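Local coordinates for F420-reducing hydrogenase, subunit beta (Methanothermobacter marburgensis, PDB 4OMF), which probably passes electrons from an iron-sulfur cluster through FAD to coenzyme F420, as the beta subunit of a hydrogenase that reduces this coenzyme with molecular hydrogen, at residues Gly73-Asn81 with Glu136-Gln144; Cys192-Glu201 with Ala258-Ile269. One frame throughout, in Å; residues are numbered along the deposited sequence.

Two contacts of one chain border an iron-sulfur cluster and a flavin, between which electrons probably pass, and both touch both cofactors. Interaction 1 contributes part of the wall beside the adenine and the dimethylbenzene end of FAD; interaction 2 supplies two cluster ligands and reaches the pyrimidine end of the isoalloxazine. Their centres lie about 19 Å apart, yet they meet at the cluster, where the backbone N of Asn137 lies 3.5 Å from SG of Cys192. Asn137 CB also packs against cluster sulfur S2. SF4 S2 is 5.5 Å from FAD C7M, a flavin methyl carbon, a separation consistent with direct electron transfer. Along the chain, interaction 1 closes before interaction 2 opens.

Interaction 1. Residues Gly73-Asn81 with Glu136-Gln144; sequences GTKYTFSPN and ENFPYTSLQ. With FAD (flavin-adenine dinucleotide), chain R; SF4 (iron/sulfur cluster), chain N.
Thr77 and Phe138 bring the two backbones to 4.9 Å, CA to CA, where the irregular FAD-binding loop 73-81, turned by an inverse gamma turn at Tyr76, meets the approach to helix 140-150, with Pro139 at the N-cap position. The contact belongs to the flavin pocket of the F420 hydrogenase beta-subunit family. Two side chains lock it from opposite segments. Thr77 holds OG1 anti to its own N (chi1 -172°), which sends the hydroxyl almost straight at the carbonyl of Phe138, a 2.8 Å bond from OG1 to O. The same oxygen sits over the centre of the Phe78 ring face, while Phe78 CE1 rests against Pro139 CA. In return, Asn137 ND2 donates to Thr77 O at 3.2 Å, coming from above the carbonyl plane although Thr77 O lies close to the amide plane. Its OD1 accepts from Phe138 N, fixing which way the amide is flipped. Both methyls of Leu143 close over the carbonyl oxygen of Tyr76, Leu143 CD1 lying 3.5 Å from Tyr76 O, and the Phe138 ring meets that oxygen edge-on. The loop reads the adenine through its backbone: Lys75 N donates to FAD N7A (3.2 Å), and N6A donates to Lys75 O (2.9 Å) and, more weakly, to Thr77 O. The Asn137 amide also borders the flavin, its CG 3.4 Å from methyl carbon C7M.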
loop_
_atom_site.group_PDB
_atom_site.type_symbol
_atom_site.label_atom_id
_atom_site.label_comp_id
_atom_site.label_asym_id
_atom_site.label_seq_id
_atom_site.Cartn_x
_atom_site.Cartn_y
_atom_site.Cartn_z
ATOM N N GLY C 73 -9.955 13.276 34.547
ATOM C CA GLY C 73 -11.165 13.792 33.915
ATOM C C GLY C 73 -11.459 13.037 32.626
ATOM O O GLY C 73 -10.534 12.617 31.934
ATOM N N THR C 74 -12.736 12.873 32.299
ATOM C CA THR C 74 -13.140 12.115 31.113
ATOM C C THR C 74 -13.260 12.958 29.838
ATOM O O THR C 74 -13.764 14.066 29.853
ATOM C CB THR C 74 -14.498 11.422 31.338
ATOM O OG1 THR C 74 -14.412 10.590 32.494
ATOM C CG2 THR C 74 -14.889 10.561 30.137
ATOM N N LYS C 75 -12.804 12.391 28.736
ATOM C CA LYS C 75 -13.054 12.946 27.415
ATOM C C LYS C 75 -13.859 11.917 26.635
ATOM O O LYS C 75 -13.375 10.815 26.428
ATOM C CB LYS C 75 -11.738 13.267 26.696
ATOM C CG LYS C 75 -10.854 14.286 27.448
ATOM C CD LYS C 75 -9.933 13.564 28.427
ATOM C CE LYS C 75 -9.220 14.529 29.355
ATOM N NZ LYS C 75 -8.324 13.810 30.346
ATOM N N TYR C 76 -15.086 12.254 26.223
ATOM C CA TYR C 76 -15.912 11.251 25.546
ATOM C C TYR C 76 -15.620 11.190 24.046
ATOM O O TYR C 76 -16.522 11.346 23.223
ATOM C CB TYR C 76 -17.402 11.508 25.788
ATOM C CG TYR C 76 -17.777 11.394 27.247
ATOM C CD1 TYR C 76 -17.766 10.151 27.897
ATOM C CD2 TYR C 76 -18.149 12.517 27.979
ATOM C CE1 TYR C 76 -18.106 10.041 29.234
ATOM C CE2 TYR C 76 -18.487 12.418 29.322
ATOM C CZ TYR C 76 -18.464 11.179 29.944
ATOM O OH TYR C 76 -18.799 11.096 31.272
ATOM N N THR C 77 -14.347 10.977 23.708
ATOM C CA THR C 77 -13.950 10.719 22.335
ATOM C C THR C 77 -12.726 9.810 22.355
ATOM O O THR C 77 -12.287 9.327 23.423
ATOM C CB THR C 77 -13.691 12.031 21.542
ATOM O OG1 THR C 77 -13.483 11.734 20.147
ATOM C CG2 THR C 77 -12.478 12.766 22.076
ATOM N N PHE C 78 -12.185 9.517 21.180
ATOM C CA PHE C 78 -11.157 8.487 21.082
ATOM C C PHE C 78 -9.833 8.889 21.714
ATOM O O PHE C 78 -9.339 9.991 21.497
ATOM C CB PHE C 78 -10.901 8.119 19.613
ATOM C CG PHE C 78 -12.147 7.813 18.835
ATOM C CD1 PHE C 78 -12.408 8.458 17.638
ATOM C CD2 PHE C 78 -13.057 6.867 19.290
ATOM C CE1 PHE C 78 -13.554 8.173 16.907
ATOM C CE2 PHE C 78 -14.202 6.591 18.578
ATOM C CZ PHE C 78 -14.455 7.247 17.375
ATOM N N SER C 79 -9.256 7.970 22.482
ATOM C CA SER C 79 -7.870 8.055 22.912
ATOM C C SER C 79 -7.375 6.625 22.860
ATOM O O SER C 79 -7.636 5.853 23.772
ATOM C CB SER C 79 -7.730 8.638 24.314
ATOM O OG SER C 79 -6.365 8.682 24.716
ATOM N N PRO C 80 -6.711 6.244 21.757
ATOM C CA PRO C 80 -6.378 4.822 21.583
ATOM C C PRO C 80 -5.205 4.437 22.469
ATOM O O PRO C 80 -4.083 4.267 21.972
ATOM C CB PRO C 80 -6.004 4.720 20.097
ATOM C CG PRO C 80 -6.451 6.026 19.471
ATOM C CD PRO C 80 -6.352 7.040 20.578
ATOM N N ASN C 81 -5.472 4.295 23.765
ATOM C CA ASN C 81 -4.419 4.132 24.765
ATOM C C ASN C 81 -3.518 2.941 24.527
ATOM O O ASN C 81 -2.348 2.990 24.880
ATOM C CB ASN C 81 -5.028 4.010 26.174
ATOM C CG ASN C 81 -5.501 5.333 26.717
ATOM O OD1 ASN C 81 -5.362 6.367 26.070
ATOM N ND2 ASN C 81 -6.053 5.314 27.923
ATOM N N GLU C 136 -20.616 3.850 25.197
ATOM C CA GLU C 136 -20.452 4.314 23.822
ATOM C C GLU C 136 -19.295 5.285 23.777
ATOM O O GLU C 136 -18.962 5.890 24.795
ATOM C CB GLU C 136 -21.725 5.000 23.301
ATOM C CG GLU C 136 -22.129 6.265 24.057
ATOM C CD GLU C 136 -23.131 6.011 25.174
ATOM O OE1 GLU C 136 -22.939 6.550 26.288
ATOM O OE2 GLU C 136 -24.123 5.284 24.940
ATOM N N ASN C 137 -18.696 5.458 22.597
ATOM C CA ASN C 137 -17.748 6.547 22.403
ATOM C C ASN C 137 -18.059 7.306 21.098
ATOM O O ASN C 137 -18.734 6.783 20.226
ATOM C CB ASN C 137 -16.306 6.027 22.404
ATOM C CG ASN C 137 -15.310 7.076 22.870
ATOM O OD1 ASN C 137 -15.681 8.215 23.135
ATOM N ND2 ASN C 137 -14.039 6.685 22.993
ATOM N N PHE C 138 -17.599 8.547 21.008
ATOM C CA PHE C 138 -17.999 9.477 19.936
ATOM C C PHE C 138 -16.831 9.979 19.089
ATOM O O PHE C 138 -15.770 10.301 19.609
ATOM C CB PHE C 138 -18.722 10.708 20.530
ATOM C CG PHE C 138 -19.963 10.374 21.297
ATOM C CD1 PHE C 138 -21.175 10.191 20.635
ATOM C CD2 PHE C 138 -19.924 10.215 22.675
ATOM C CE1 PHE C 138 -22.336 9.855 21.332
ATOM C CE2 PHE C 138 -21.079 9.872 23.378
ATOM C CZ PHE C 138 -22.288 9.699 22.700
ATOM N N PRO C 139 -17.027 10.057 17.764
ATOM C CA PRO C 139 -16.026 10.813 17.000
ATOM C C PRO C 139 -16.005 12.266 17.506
ATOM O O PRO C 139 -16.992 12.760 18.062
ATOM C CB PRO C 139 -16.513 10.715 15.551
ATOM C CG PRO C 139 -17.497 9.560 15.537
ATOM C CD PRO C 139 -18.090 9.489 16.914
ATOM N N TYR C 140 -14.880 12.939 17.328
ATOM C CA TYR C 140 -14.728 14.298 17.823
ATOM C C TYR C 140 -15.779 15.247 17.218
ATOM O O TYR C 140 -16.325 16.114 17.916
ATOM C CB TYR C 140 -13.321 14.817 17.534
ATOM C CG TYR C 140 -13.020 16.170 18.177
ATOM C CD1 TYR C 140 -12.841 17.318 17.398
ATOM C CD2 TYR C 140 -12.919 16.287 19.559
ATOM C CE1 TYR C 140 -12.558 18.558 17.981
ATOM C CE2 TYR C 140 -12.638 17.526 20.164
ATOM C CZ TYR C 140 -12.470 18.651 19.361
ATOM O OH TYR C 140 -12.174 19.860 19.932
ATOM N N THR C 141 -16.101 15.061 15.937
ATOM C CA THR C 141 -17.098 15.915 15.290
ATOM C C THR C 141 -18.483 15.764 15.917
ATOM O O THR C 141 -19.253 16.717 15.941
ATOM C CB THR C 141 -17.214 15.633 13.784
ATOM O OG1 THR C 141 -17.192 14.215 13.589
ATOM C CG2 THR C 141 -16.063 16.291 13.024
ATOM N N SER C 142 -18.793 14.574 16.430
ATOM C CA SER C 142 -20.050 14.388 17.134
ATOM C C SER C 142 -20.056 15.202 18.416
ATOM O O SER C 142 -21.047 15.843 18.725
ATOM C CB SER C 142 -20.294 12.910 17.448
ATOM O OG SER C 142 -20.656 12.241 16.253
ATOM N N LEU C 143 -18.951 15.192 19.161
ATOM C CA LEU C 143 -18.891 16.072 20.342
ATOM C C LEU C 143 -19.101 17.525 19.944
ATOM O O LEU C 143 -19.830 18.260 20.615
ATOM C CB LEU C 143 -17.572 15.925 21.088
ATOM C CG LEU C 143 -17.327 14.621 21.833
ATOM C CD1 LEU C 143 -16.055 14.776 22.692
ATOM C CD2 LEU C 143 -18.532 14.275 22.693
ATOM N N GLN C 144 -18.495 17.938 18.834
ATOM C CA GLN C 144 -18.694 19.300 18.359
ATOM C C GLN C 144 -20.154 19.593 18.032
ATOM O O GLN C 144 -20.642 20.686 18.319
ATOM C CB GLN C 144 -17.813 19.575 17.132
ATOM C CG GLN C 144 -16.364 19.821 17.485
ATOM C CD GLN C 144 -15.497 19.927 16.260
ATOM O OE1 GLN C 144 -15.653 19.146 15.322
ATOM N NE2 GLN C 144 -14.581 20.906 16.247
HETATM P PA FAD R . -9.902 10.280 37.020
HETATM O O1A FAD R . -10.766 11.428 36.568
HETATM O O2A FAD R . -8.997 10.351 38.215
HETATM O O5B FAD R . -8.997 9.855 35.779
HETATM C C5B FAD R . -9.708 9.550 34.571
HETATM C C4B FAD R . -8.809 8.643 33.729
HETATM O O4B FAD R . -9.507 8.266 32.541
HETATM C C3B FAD R . -7.548 9.390 33.312
HETATM O O3B FAD R . -6.366 8.616 33.569
HETATM C C2B FAD R . -7.731 9.566 31.812
HETATM O O2B FAD R . -6.468 9.488 31.132
HETATM C C1B FAD R . -8.647 8.421 31.424
HETATM N N9A FAD R . -9.428 8.779 30.227
HETATM C C8A FAD R . -10.179 9.886 30.080
HETATM N N7A FAD R . -10.776 9.900 28.865
HETATM C C5A FAD R . -10.388 8.760 28.228
HETATM C C6A FAD R . -10.635 8.157 26.898
HETATM N N6A FAD R . -11.418 8.776 25.975
HETATM N N1A FAD R . -10.056 6.973 26.647
HETATM C C2A FAD R . -9.244 6.353 27.531
HETATM N N3A FAD R . -8.959 6.846 28.759
HETATM C C4A FAD R . -9.505 8.030 29.137
HETATM N N1 FAD R . -18.575 5.719 33.440
HETATM C C2 FAD R . -19.737 5.014 33.743
HETATM O O2 FAD R . -20.073 4.896 34.938
HETATM N N3 FAD R . -20.508 4.506 32.707
HETATM C C4 FAD R . -20.112 4.646 31.392
HETATM O O4 FAD R . -20.817 4.139 30.491
HETATM C C4X FAD R . -19.380 5.851 31.074
HETATM N N5 FAD R . -19.067 6.039 29.634
HETATM C C5X FAD R . -17.635 6.258 29.396
HETATM C C6 FAD R . -17.279 6.383 28.042
HETATM C C7 FAD R . -15.991 6.807 27.696
HETATM C C7M FAD R . -15.592 6.932 26.232
HETATM C C8 FAD R . -15.095 7.116 28.718
HETATM C C8M FAD R . -13.675 7.591 28.474
HETATM C C9 FAD R . -15.451 7.008 30.080
HETATM C C9A FAD R . -16.762 6.665 30.428
HETATM N N10 FAD R . -17.101 6.457 31.791
HETATM C C10 FAD R . -18.407 6.188 32.157
HETATM C "C1'" FAD R . -16.108 6.445 32.884
HETATM C "C2'" FAD R . -15.953 7.762 33.599
HETATM O "O2'" FAD R . -16.424 8.836 32.924
HETATM C "C3'" FAD R . -14.761 7.887 34.216
HETATM O "O3'" FAD R . -13.723 8.078 33.365
HETATM C "C4'" FAD R . -14.471 6.921 35.352
HETATM O "O4'" FAD R . -15.527 6.911 36.336
HETATM C "C5'" FAD R . -13.126 7.240 36.014
HETATM O "O5'" FAD R . -13.261 8.384 36.844
HETATM P P FAD R . -12.187 8.709 37.986
HETATM O O1P FAD R . -12.000 7.436 38.780
HETATM O O2P FAD R . -12.597 9.951 38.722
HETATM O O3P FAD R . -10.826 8.950 37.126
HETATM FE FE1 SF4 N . -15.323 0.408 23.196
HETATM FE FE2 SF4 N . -17.530 -0.918 23.820
HETATM FE FE3 SF4 N . -17.707 1.206 22.212
HETATM FE FE4 SF4 N . -17.115 1.614 24.806
HETATM S S1 SF4 N . -19.106 0.745 23.983
HETATM S S2 SF4 N . -16.015 2.556 22.991
HETATM S S3 SF4 N . -15.949 -0.257 25.320
HETATM S S4 SF4 N . -16.645 -0.766 21.713
#

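Interaction 2. Residues Cys192-Glu201 with Ala258-Ile269; sequences CKICKDYVAE and AAQKKEKAEKNI. With SF4 (iron/sulfur cluster), chain N; FAD (flavin-adenine dinucleotide), chain R.
Lys261 and Lys262, neighbours on helix 251-275, reach loop 192-201 in contrasting conformations. Lys261 is extended throughout, and its side chain crosses that of Tyr198 at about a right angle, CD packing against CB. Its NZ ends in a bond to Asp197 O (2.7 Å), with Cys134 O as another acceptor, and lies 3.4 Å from cluster sulfur S1, where its positive charge would probably favour the reduced cluster. Lys262 runs straight beyond CG until the last torsion (chi4 -60°) turns NZ aside, to where it binds Lys196 O. Lys262 NZ also takes the syn lone pair of Glu201 OE2, at 2.7 Å. With an alanine at Lys262, the Glu201 carboxylate would probably lose its salt-bridge mate and the Lys196 carbonyl its amine donor. Lys196 bends at chi2 and chi3, bringing NZ into a salt bridge with Glu266 OE2, its CG on Ala265 CB. Asn268 ND2 donates to Lys193 O almost linearly (2.9 Å, 167°), while the Ile194 and Ile269 side chains cross at about a right angle. At the flavin, Tyr198 OH accepts from FAD N3 at 3.0 Å. Cys192 SG binds FE3 and Cys195 SG FE2, the paired ligands of a CxxC motif characteristic of iron-sulfur sites.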
loop_
_atom_site.group_PDB
_atom_site.type_symbol
_atom_site.label_atom_id
_atom_site.label_comp_id
_atom_site.label_asym_id
_atom_site.label_seq_id
_atom_site.Cartn_x
_atom_site.Cartn_y
_atom_site.Cartn_z
ATOM N N CYS C 192 -19.580 0.375 18.319
ATOM C CA CYS C 192 -20.065 0.169 19.681
ATOM C C CYS C 192 -21.322 -0.698 19.725
ATOM O O CYS C 192 -21.665 -1.211 20.776
ATOM C CB CYS C 192 -20.355 1.509 20.358
ATOM S SG CYS C 192 -18.892 2.484 20.684
ATOM N N LYS C 193 -21.996 -0.854 18.582
ATOM C CA LYS C 193 -23.289 -1.543 18.523
ATOM C C LYS C 193 -23.229 -2.980 19.008
ATOM O O LYS C 193 -24.226 -3.504 19.499
ATOM C CB LYS C 193 -23.846 -1.552 17.086
ATOM C CG LYS C 193 -24.462 -0.275 16.586
ATOM C CD LYS C 193 -24.808 -0.417 15.084
ATOM C CE LYS C 193 -24.864 0.951 14.390
ATOM N NZ LYS C 193 -24.968 0.884 12.879
ATOM N N ILE C 194 -22.077 -3.631 18.845
ATOM C CA ILE C 194 -21.973 -5.055 19.171
ATOM C C ILE C 194 -21.145 -5.284 20.429
ATOM O O ILE C 194 -20.779 -6.414 20.759
ATOM C CB ILE C 194 -21.390 -5.851 17.980
ATOM C CG1 ILE C 194 -19.957 -5.412 17.642
ATOM C CG2 ILE C 194 -22.305 -5.707 16.749
ATOM C CD1 ILE C 194 -19.358 -6.265 16.523
ATOM N N CYS C 195 -20.899 -4.216 21.175
ATOM C CA CYS C 195 -20.106 -4.326 22.387
ATOM C C CYS C 195 -20.956 -4.848 23.574
ATOM O O CYS C 195 -22.008 -4.278 23.891
ATOM C CB CYS C 195 -19.492 -2.982 22.737
ATOM S SG CYS C 195 -18.385 -3.085 24.189
ATOM N N LYS C 196 -20.505 -5.926 24.213
ATOM C CA LYS C 196 -21.267 -6.565 25.297
ATOM C C LYS C 196 -20.764 -6.199 26.692
ATOM O O LYS C 196 -21.391 -6.539 27.701
ATOM C CB LYS C 196 -21.225 -8.104 25.160
ATOM C CG LYS C 196 -21.861 -8.646 23.885
ATOM C CD LYS C 196 -21.155 -9.913 23.374
ATOM C CE LYS C 196 -21.564 -11.159 24.145
ATOM N NZ LYS C 196 -21.190 -12.431 23.432
ATOM N N ASP C 197 -19.620 -5.537 26.748
ATOM C CA ASP C 197 -18.893 -5.357 28.000
ATOM C C ASP C 197 -19.101 -3.928 28.524
ATOM O O ASP C 197 -18.570 -2.970 27.960
ATOM C CB ASP C 197 -17.403 -5.664 27.751
ATOM C CG ASP C 197 -16.566 -5.796 29.026
ATOM O OD1 ASP C 197 -16.918 -5.228 30.084
ATOM O OD2 ASP C 197 -15.505 -6.457 28.933
ATOM N N TYR C 198 -19.871 -3.803 29.606
ATOM C CA TYR C 198 -20.136 -2.496 30.191
ATOM C C TYR C 198 -19.131 -2.127 31.274
ATOM O O TYR C 198 -18.611 -1.019 31.292
ATOM C CB TYR C 198 -21.552 -2.442 30.773
ATOM C CG TYR C 198 -21.898 -1.091 31.367
ATOM C CD1 TYR C 198 -21.773 0.067 30.614
ATOM C CD2 TYR C 198 -22.347 -0.973 32.671
ATOM C CE1 TYR C 198 -22.093 1.301 31.143
ATOM C CE2 TYR C 198 -22.666 0.269 33.206
ATOM C CZ TYR C 198 -22.538 1.394 32.429
ATOM O OH TYR C 198 -22.846 2.635 32.934
ATOM N N VAL C 199 -18.871 -3.057 32.188
ATOM C CA VAL C 199 -18.087 -2.715 33.365
ATOM C C VAL C 199 -16.634 -3.171 33.268
ATOM O O VAL C 199 -15.988 -3.393 34.294
ATOM C CB VAL C 199 -18.717 -3.299 34.653
ATOM C CG1 VAL C 199 -19.980 -2.519 35.044
ATOM C CG2 VAL C 199 -19.034 -4.782 34.495
ATOM N N ALA C 200 -16.110 -3.265 32.047
ATOM C CA ALA C 200 -14.704 -3.645 31.838
ATOM C C ALA C 200 -14.397 -4.947 32.585
ATOM O O ALA C 200 -13.600 -4.963 33.518
ATOM C CB ALA C 200 -13.752 -2.529 32.294
ATOM N N GLU C 201 -15.056 -6.020 32.171
ATOM C CA GLU C 201 -15.022 -7.289 32.878
ATOM C C GLU C 201 -13.652 -7.948 32.956
ATOM O O GLU C 201 -13.452 -8.817 33.793
ATOM C CB GLU C 201 -16.006 -8.261 32.224
ATOM C CG GLU C 201 -17.454 -7.773 32.312
ATOM C CD GLU C 201 -18.435 -8.632 31.532
ATOM O OE1 GLU C 201 -18.161 -9.842 31.364
ATOM O OE2 GLU C 201 -19.480 -8.092 31.090
ATOM N N ALA C 258 -25.838 -2.709 32.583
ATOM C CA ALA C 258 -25.013 -3.794 32.048
ATOM C C ALA C 258 -25.863 -4.806 31.259
ATOM O O ALA C 258 -25.452 -5.285 30.195
ATOM C CB ALA C 258 -24.237 -4.511 33.204
ATOM N N ALA C 259 -27.051 -5.114 31.772
ATOM C CA ALA C 259 -27.957 -6.040 31.092
ATOM C C ALA C 259 -28.571 -5.407 29.848
ATOM O O ALA C 259 -28.746 -6.087 28.835
ATOM C CB ALA C 259 -29.068 -6.524 32.048
ATOM N N GLN C 260 -28.912 -4.115 29.925
ATOM C CA GLN C 260 -29.380 -3.383 28.746
ATOM C C GLN C 260 -28.325 -3.441 27.645
ATOM O O GLN C 260 -28.652 -3.671 26.479
ATOM C CB GLN C 260 -29.700 -1.913 29.066
ATOM C CG GLN C 260 -30.998 -1.700 29.850
ATOM C CD GLN C 260 -31.322 -0.234 30.063
ATOM O OE1 GLN C 260 -30.581 0.641 29.635
ATOM N NE2 GLN C 260 -32.447 0.038 30.714
ATOM N N LYS C 261 -27.065 -3.227 28.011
ATOM C CA LYS C 261 -26.013 -3.160 26.982
ATOM C C LYS C 261 -25.869 -4.516 26.303
ATOM O O LYS C 261 -25.742 -4.597 25.081
ATOM C CB LYS C 261 -24.678 -2.715 27.566
ATOM C CG LYS C 261 -23.613 -2.424 26.501
ATOM C CD LYS C 261 -22.294 -2.019 27.131
ATOM C CE LYS C 261 -21.303 -1.591 26.023
ATOM N NZ LYS C 261 -19.990 -1.187 26.582
ATOM N N LYS C 262 -25.908 -5.579 27.098
ATOM C CA LYS C 262 -25.727 -6.924 26.560
ATOM C C LYS C 262 -26.885 -7.332 25.654
ATOM O O LYS C 262 -26.675 -7.954 24.619
ATOM C CB LYS C 262 -25.568 -7.944 27.685
ATOM C CG LYS C 262 -24.215 -7.901 28.359
ATOM C CD LYS C 262 -24.126 -8.938 29.458
ATOM C CE LYS C 262 -22.888 -8.726 30.318
ATOM N NZ LYS C 262 -21.625 -8.809 29.538
ATOM N N GLU C 263 -28.114 -7.001 26.050
ATOM C CA GLU C 263 -29.261 -7.360 25.234
ATOM C C GLU C 263 -29.210 -6.645 23.884
ATOM O O GLU C 263 -29.537 -7.233 22.842
ATOM C CB GLU C 263 -30.559 -7.025 25.966
ATOM C CG GLU C 263 -31.806 -7.408 25.223
ATOM C CD GLU C 263 -33.021 -7.323 26.116
ATOM O OE1 GLU C 263 -32.937 -7.811 27.265
ATOM O OE2 GLU C 263 -34.045 -6.754 25.683
ATOM N N LYS C 264 -28.790 -5.384 23.911
ATOM C CA LYS C 264 -28.722 -4.576 22.699
ATOM C C LYS C 264 -27.664 -5.150 21.760
ATOM O O LYS C 264 -27.868 -5.282 20.547
ATOM C CB LYS C 264 -28.398 -3.124 23.051
ATOM C CG LYS C 264 -28.245 -2.197 21.863
ATOM C CD LYS C 264 -28.074 -0.755 22.323
ATOM C CE LYS C 264 -26.860 -0.603 23.219
ATOM N NZ LYS C 264 -25.603 -0.834 22.470
ATOM N N ALA C 265 -26.527 -5.484 22.341
ATOM C CA ALA C 265 -25.422 -6.053 21.583
ATOM C C ALA C 265 -25.829 -7.370 20.932
ATOM O O ALA C 265 -25.544 -7.595 19.759
ATOM C CB ALA C 265 -24.225 -6.246 22.474
ATOM N N GLU C 266 -26.523 -8.241 21.667
ATOM C CA GLU C 266 -26.882 -9.533 21.088
ATOM C C GLU C 266 -27.841 -9.354 19.905
ATOM O O GLU C 266 -27.752 -10.064 18.911
ATOM C CB GLU C 266 -27.476 -10.444 22.157
ATOM C CG GLU C 266 -26.467 -10.865 23.225
ATOM C CD GLU C 266 -25.424 -11.879 22.741
ATOM O OE1 GLU C 266 -25.491 -12.340 21.574
ATOM O OE2 GLU C 266 -24.535 -12.229 23.549
ATOM N N LYS C 267 -28.738 -8.380 20.004
ATOM C CA LYS C 267 -29.645 -8.086 18.906
ATOM C C LYS C 267 -28.873 -7.617 17.677
ATOM O O LYS C 267 -29.166 -8.022 16.540
ATOM C CB LYS C 267 -30.656 -7.011 19.321
ATOM C CG LYS C 267 -31.796 -6.818 18.344
ATOM C CD LYS C 267 -32.904 -5.959 18.945
ATOM C CE LYS C 267 -33.934 -5.554 17.894
ATOM N NZ LYS C 267 -33.319 -4.732 16.801
ATOM N N ASN C 268 -27.894 -6.759 17.914
ATOM C CA ASN C 268 -27.099 -6.214 16.809
ATOM C C ASN C 268 -26.140 -7.247 16.227
ATOM O O ASN C 268 -25.924 -7.279 15.014
ATOM C CB ASN C 268 -26.345 -4.961 17.265
ATOM C CG ASN C 268 -27.284 -3.801 17.549
ATOM O OD1 ASN C 268 -28.345 -3.693 16.942
ATOM N ND2 ASN C 268 -26.896 -2.927 18.461
ATOM N N ILE C 269 -25.584 -8.110 17.080
ATOM C CA ILE C 269 -24.761 -9.214 16.597
ATOM C C ILE C 269 -25.584 -10.149 15.716
ATOM O O ILE C 269 -25.135 -10.588 14.646
ATOM C CB ILE C 269 -24.141 -9.978 17.779
ATOM C CG1 ILE C 269 -23.065 -9.095 18.427
ATOM C CG2 ILE C 269 -23.585 -11.319 17.327
ATOM C CD1 ILE C 269 -22.701 -9.527 19.851
HETATM FE FE1 SF4 N . -15.323 0.408 23.196
HETATM FE FE2 SF4 N . -17.530 -0.918 23.820
HETATM FE FE3 SF4 N . -17.707 1.206 22.212
HETATM FE FE4 SF4 N . -17.115 1.614 24.806
HETATM S S1 SF4 N . -19.106 0.745 23.983
HETATM S S2 SF4 N . -16.015 2.556 22.991
HETATM S S3 SF4 N . -15.949 -0.257 25.320
HETATM S S4 SF4 N . -16.645 -0.766 21.713
HETATM P PA FAD R . -9.902 10.280 37.020
HETATM O O1A FAD R . -10.766 11.428 36.568
HETATM O O2A FAD R . -8.997 10.351 38.215
HETATM O O5B FAD R . -8.997 9.855 35.779
HETATM C C5B FAD R . -9.708 9.550 34.571
HETATM C C4B FAD R . -8.809 8.643 33.729
HETATM O O4B FAD R . -9.507 8.266 32.541
HETATM C C3B FAD R . -7.548 9.390 33.312
HETATM O O3B FAD R . -6.366 8.616 33.569
HETATM C C2B FAD R . -7.731 9.566 31.812
HETATM O O2B FAD R . -6.468 9.488 31.132
HETATM C C1B FAD R . -8.647 8.421 31.424
HETATM N N9A FAD R . -9.428 8.779 30.227
HETATM C C8A FAD R . -10.179 9.886 30.080
HETATM N N7A FAD R . -10.776 9.900 28.865
HETATM C C5A FAD R . -10.388 8.760 28.228
HETATM C C6A FAD R . -10.635 8.157 26.898
HETATM N N6A FAD R . -11.418 8.776 25.975
HETATM N N1A FAD R . -10.056 6.973 26.647
HETATM C C2A FAD R . -9.244 6.353 27.531
HETATM N N3A FAD R . -8.959 6.846 28.759
HETATM C C4A FAD R . -9.505 8.030 29.137
HETATM N N1 FAD R . -18.575 5.719 33.440
HETATM C C2 FAD R . -19.737 5.014 33.743
HETATM O O2 FAD R . -20.073 4.896 34.938
HETATM N N3 FAD R . -20.508 4.506 32.707
HETATM C C4 FAD R . -20.112 4.646 31.392
HETATM O O4 FAD R . -20.817 4.139 30.491
HETATM C C4X FAD R . -19.380 5.851 31.074
HETATM N N5 FAD R . -19.067 6.039 29.634
HETATM C C5X FAD R . -17.635 6.258 29.396
HETATM C C6 FAD R . -17.279 6.383 28.042
HETATM C C7 FAD R . -15.991 6.807 27.696
HETATM C C7M FAD R . -15.592 6.932 26.232
HETATM C C8 FAD R . -15.095 7.116 28.718
HETATM C C8M FAD R . -13.675 7.591 28.474
HETATM C C9 FAD R . -15.451 7.008 30.080
HETATM C C9A FAD R . -16.762 6.665 30.428
HETATM N N10 FAD R . -17.101 6.457 31.791
HETATM C C10 FAD R . -18.407 6.188 32.157
HETATM C "C1'" FAD R . -16.108 6.445 32.884
HETATM C "C2'" FAD R . -15.953 7.762 33.599
HETATM O "O2'" FAD R . -16.424 8.836 32.924
HETATM C "C3'" FAD R . -14.761 7.887 34.216
HETATM O "O3'" FAD R . -13.723 8.078 33.365
HETATM C "C4'" FAD R . -14.471 6.921 35.352
HETATM O "O4'" FAD R . -15.527 6.911 36.336
HETATM C "C5'" FAD R . -13.126 7.240 36.014
HETATM O "O5'" FAD R . -13.261 8.384 36.844
HETATM P P FAD R . -12.187 8.709 37.986
HETATM O O1P FAD R . -12.000 7.436 38.780
HETATM O O2P FAD R . -12.597 9.951 38.722
HETATM O O3P FAD R . -10.826 8.950 37.126
HETATM O O HOH W 1 -23.362 -2.096 22.871
HETATM O O HOH W 2 -22.890 -5.526 29.864
#